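Local coordinates for protein 1,3-alpha-isomaltosidase (Kribbella flavida DSM 17836, PDB 5X3I) that hydrolyses the alpha-1,3-glucosidic linkages of a cyclic tetrasaccharide made from starch, releasing isomaltose inside the cell, at residues A[140-152]-A[162-176]. The protein carries 1 engineered substitution. Sequence-based numbering, arbitrary orientation.
Sequences SPAVWTADGVGEV and VEWLVSSQGVHRGRF
The indole of Trp144 lies between Leu165 and Arg175. Leu165 places CB 3.6 Å from the centroid of the six-membered ring, a CH-pi contact almost on the ring normal, while its CD1 packs near NE1 of Trp144. On the opposite face the guanidinium of Arg175 stacks nearly flat, planes 14° apart, in a cation-pi contact with CZ 3.7 Å from the centroid of the Trp144 six-membered ring. Bending of the arginine chain at chi3 (76°) lays the group over the indole while its edge turns to Glu163. There Arg175 grips side-on: NE (2.8 Å) and NH2 both bond to Glu163 OE2, from one side of the carboxylate plane, which fixes the rotation of the guanidinium. An alanine in place of Trp144 would probably uncover one side of Leu165 and take the flat support from under the guanidinium of Arg175, leaving its salt bridges without the stack. Four backbone hydrogen bonds join the antiparallel strands 143-145 and 162-167, among them Val143 N to Val166 O (2.8 Å) and Trp164 N to Thr145 O (2.8 Å). On the other face of the sheet Val143 CG2 meets Val166 CG2 at 3.8 Å. Trp164 lies on that face too, its indole covered by Gly150 CA in a second CH-pi contact. Val152 CG2 touches Val162, Trp164 and Phe176. At the turn, Ser167 OG accepts from Gln169 N in an ST turn and bonds to His172 NE2 (2.7 Å), and His172 and Arg173 form a classic bulge opposite Leu165. Both segments belong to the N-terminal galactose mutarotase-like region of this family 31 enzyme. Strand 143-145 is the outermost strand beside 159-167, followed by 170-179 and then 255-261, whose Glu259 pairs with both Arg173 and Arg175; residues 151-153 cross to a second sheet, alongside strand 267-274.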
# COMPACT_ATOMS: atom_id res chain seq x y z
N SER A 140 4.99 -13.55 30.96
CA SER A 140 6.28 -14.21 31.14
C SER A 140 7.38 -13.45 30.42
O SER A 140 7.31 -13.26 29.21
CB SER A 140 6.21 -15.64 30.63
OG SER A 140 5.14 -16.35 31.21
N PRO A 141 8.41 -13.02 31.15
CA PRO A 141 9.54 -12.28 30.58
C PRO A 141 10.35 -13.11 29.59
O PRO A 141 10.41 -14.32 29.73
CB PRO A 141 10.39 -11.93 31.81
CG PRO A 141 10.08 -13.00 32.79
CD PRO A 141 8.62 -13.32 32.58
N ALA A 142 10.95 -12.46 28.61
CA ALA A 142 11.69 -13.16 27.57
C ALA A 142 13.15 -12.74 27.53
O ALA A 142 13.51 -11.67 28.01
CB ALA A 142 11.05 -12.93 26.21
N VAL A 143 13.99 -13.59 26.95
CA VAL A 143 15.40 -13.29 26.83
C VAL A 143 15.97 -13.70 25.48
O VAL A 143 15.51 -14.66 24.87
CB VAL A 143 16.24 -13.99 27.93
CG1 VAL A 143 15.80 -13.57 29.32
CG2 VAL A 143 16.18 -15.50 27.77
N TRP A 144 16.99 -12.98 25.04
CA TRP A 144 17.72 -13.32 23.83
C TRP A 144 18.87 -14.27 24.14
O TRP A 144 19.69 -13.99 25.01
CB TRP A 144 18.26 -12.06 23.16
CG TRP A 144 17.23 -11.21 22.49
CD1 TRP A 144 16.69 -10.05 22.95
CD2 TRP A 144 16.61 -11.47 21.21
NE1 TRP A 144 15.79 -9.56 22.04
CE2 TRP A 144 15.71 -10.41 20.97
CE3 TRP A 144 16.73 -12.48 20.26
CZ2 TRP A 144 14.94 -10.34 19.81
CZ3 TRP A 144 15.97 -12.41 19.12
CH2 TRP A 144 15.08 -11.35 18.90
N THR A 145 18.93 -15.37 23.41
CA THR A 145 19.96 -16.38 23.61
C THR A 145 20.40 -16.95 22.28
O THR A 145 19.63 -16.97 21.33
CB THR A 145 19.44 -17.53 24.50
OG1 THR A 145 20.42 -18.56 24.57
CG2 THR A 145 18.16 -18.11 23.92
N ALA A 146 21.64 -17.43 22.23
CA ALA A 146 22.12 -18.17 21.06
C ALA A 146 21.87 -19.66 21.21
O ALA A 146 22.07 -20.42 20.26
CB ALA A 146 23.58 -17.90 20.82
N ASP A 147 21.43 -20.09 22.39
CA ASP A 147 21.13 -21.49 22.64
C ASP A 147 19.68 -21.84 22.29
O ASP A 147 18.75 -21.22 22.82
CB ASP A 147 21.39 -21.86 24.11
CG ASP A 147 22.79 -21.49 24.57
OD1 ASP A 147 23.75 -22.12 24.11
OD2 ASP A 147 22.93 -20.57 25.41
N GLY A 148 19.47 -22.83 21.43
CA GLY A 148 18.12 -23.23 21.06
C GLY A 148 18.06 -24.40 20.10
O GLY A 148 19.07 -24.80 19.54
N VAL A 149 16.86 -24.95 19.92
CA VAL A 149 16.63 -25.99 18.91
C VAL A 149 16.34 -25.37 17.55
O VAL A 149 16.26 -26.07 16.55
CB VAL A 149 15.46 -26.92 19.29
CG1 VAL A 149 15.60 -27.44 20.71
CG2 VAL A 149 14.12 -26.22 19.09
N GLY A 150 16.16 -24.05 17.54
CA GLY A 150 15.79 -23.34 16.32
C GLY A 150 16.91 -23.21 15.32
O GLY A 150 18.09 -23.23 15.67
N GLU A 151 16.54 -23.07 14.05
CA GLU A 151 17.50 -22.93 12.97
C GLU A 151 17.15 -21.79 12.03
O GLU A 151 15.99 -21.53 11.74
CB GLU A 151 17.59 -24.22 12.15
CG GLU A 151 17.79 -25.48 12.96
CD GLU A 151 17.56 -26.72 12.13
OE1 GLU A 151 17.65 -26.63 10.88
OE2 GLU A 151 17.27 -27.78 12.71
N VAL A 152 18.18 -21.12 11.55
CA VAL A 152 18.05 -20.25 10.40
C VAL A 152 18.62 -21.03 9.23
O VAL A 152 19.81 -21.35 9.22
CB VAL A 152 18.78 -18.92 10.60
CG1 VAL A 152 18.81 -18.15 9.29
CG2 VAL A 152 18.11 -18.12 11.69
N VAL A 162 23.25 -15.73 15.06
CA VAL A 162 21.89 -16.19 15.20
C VAL A 162 21.47 -16.23 16.66
O VAL A 162 22.17 -16.80 17.50
CB VAL A 162 21.70 -17.58 14.59
CG1 VAL A 162 20.31 -18.10 14.85
CG2 VAL A 162 21.99 -17.54 13.10
N GLU A 163 20.33 -15.62 16.98
CA GLU A 163 19.80 -15.68 18.33
C GLU A 163 18.27 -15.77 18.34
O GLU A 163 17.61 -15.45 17.35
CB GLU A 163 20.27 -14.49 19.14
CG GLU A 163 20.06 -13.14 18.48
CD GLU A 163 20.59 -12.00 19.33
OE1 GLU A 163 20.98 -12.27 20.48
OE2 GLU A 163 20.62 -10.85 18.85
N TRP A 164 17.74 -16.20 19.47
CA TRP A 164 16.33 -16.48 19.64
C TRP A 164 15.77 -15.78 20.86
O TRP A 164 16.41 -15.75 21.91
CB TRP A 164 16.10 -17.98 19.75
CG TRP A 164 16.77 -18.71 18.66
CD1 TRP A 164 18.01 -19.28 18.69
CD2 TRP A 164 16.26 -18.93 17.34
NE1 TRP A 164 18.30 -19.85 17.48
CE2 TRP A 164 17.24 -19.66 16.63
CE3 TRP A 164 15.07 -18.60 16.70
CZ2 TRP A 164 17.06 -20.05 15.31
CZ3 TRP A 164 14.89 -18.99 15.38
CH2 TRP A 164 15.88 -19.71 14.70
N LEU A 165 14.58 -15.20 20.72
CA LEU A 165 13.90 -14.58 21.85
C LEU A 165 12.97 -15.60 22.46
O LEU A 165 11.99 -16.01 21.85
CB LEU A 165 13.13 -13.34 21.41
CG LEU A 165 12.42 -12.56 22.52
CD1 LEU A 165 13.43 -11.91 23.47
CD2 LEU A 165 11.48 -11.52 21.94
N VAL A 166 13.29 -16.01 23.69
CA VAL A 166 12.60 -17.13 24.31
C VAL A 166 12.03 -16.77 25.67
O VAL A 166 12.54 -15.90 26.36
CB VAL A 166 13.54 -18.35 24.46
CG1 VAL A 166 14.16 -18.69 23.13
CG2 VAL A 166 14.63 -18.07 25.49
N SER A 167 10.94 -17.43 26.03
CA SER A 167 10.38 -17.33 27.36
C SER A 167 9.83 -18.70 27.74
O SER A 167 9.99 -19.66 27.00
CB SER A 167 9.27 -16.28 27.42
OG SER A 167 8.05 -16.80 26.93
N SER A 168 9.16 -18.77 28.89
CA SER A 168 8.54 -20.02 29.32
C SER A 168 7.43 -20.43 28.36
O SER A 168 7.03 -21.58 28.33
CB SER A 168 7.98 -19.88 30.74
OG SER A 168 6.88 -19.00 30.77
N GLN A 169 6.94 -19.47 27.58
CA GLN A 169 5.89 -19.74 26.60
C GLN A 169 6.43 -20.40 25.35
O GLN A 169 5.75 -21.20 24.73
CB GLN A 169 5.16 -18.44 26.23
CG GLN A 169 4.40 -17.81 27.38
CD GLN A 169 3.46 -18.79 28.05
OE1 GLN A 169 3.71 -19.25 29.17
NE2 GLN A 169 2.36 -19.13 27.38
N GLY A 170 7.65 -20.05 24.95
CA GLY A 170 8.26 -20.64 23.77
C GLY A 170 9.26 -19.73 23.09
O GLY A 170 9.77 -18.80 23.71
N VAL A 171 9.54 -20.00 21.82
CA VAL A 171 10.43 -19.15 21.05
C VAL A 171 9.63 -18.15 20.22
O VAL A 171 8.96 -18.51 19.25
CB VAL A 171 11.32 -19.96 20.11
CG1 VAL A 171 12.37 -19.07 19.50
CG2 VAL A 171 11.97 -21.12 20.87
N HIS A 172 9.71 -16.89 20.62
CA HIS A 172 8.90 -15.83 20.04
C HIS A 172 9.44 -15.24 18.74
O HIS A 172 8.69 -15.00 17.80
CB HIS A 172 8.71 -14.72 21.08
CG HIS A 172 8.14 -15.22 22.37
ND1 HIS A 172 6.79 -15.39 22.57
CD2 HIS A 172 8.74 -15.62 23.51
CE1 HIS A 172 6.58 -15.86 23.79
NE2 HIS A 172 7.75 -16.02 24.38
N ARG A 173 10.75 -15.00 18.69
CA ARG A 173 11.38 -14.38 17.53
C ARG A 173 12.75 -14.99 17.27
O ARG A 173 13.41 -15.47 18.19
CB ARG A 173 11.56 -12.87 17.73
CG ARG A 173 10.30 -12.13 18.13
CD ARG A 173 10.48 -10.63 18.05
NE ARG A 173 9.25 -9.96 18.42
CZ ARG A 173 9.10 -8.64 18.52
NH1 ARG A 173 10.11 -7.83 18.28
NH2 ARG A 173 7.93 -8.14 18.88
N GLY A 174 13.13 -15.03 16.00
CA GLY A 174 14.52 -15.21 15.62
C GLY A 174 15.17 -13.89 15.24
O GLY A 174 14.49 -12.93 14.88
N ARG A 175 16.50 -13.87 15.29
CA ARG A 175 17.28 -12.72 14.87
C ARG A 175 18.65 -13.16 14.35
O ARG A 175 19.22 -14.12 14.86
CB ARG A 175 17.43 -11.73 16.02
CG ARG A 175 18.21 -10.48 15.67
CD ARG A 175 17.82 -9.32 16.56
NE ARG A 175 18.40 -9.42 17.90
CZ ARG A 175 18.05 -8.64 18.92
NH1 ARG A 175 17.12 -7.71 18.76
NH2 ARG A 175 18.63 -8.80 20.10
N PHE A 176 19.16 -12.47 13.34
CA PHE A 176 20.46 -12.81 12.77
C PHE A 176 21.05 -11.66 11.98
O PHE A 176 20.41 -10.62 11.79
CB PHE A 176 20.34 -14.05 11.88
CG PHE A 176 19.42 -13.89 10.71
CD1 PHE A 176 18.07 -14.18 10.83
CD2 PHE A 176 19.90 -13.46 9.48
CE1 PHE A 176 17.21 -14.04 9.74
CE2 PHE A 176 19.04 -13.32 8.40
CZ PHE A 176 17.70 -13.60 8.53
O HOH W 1 9.44 -16.32 30.92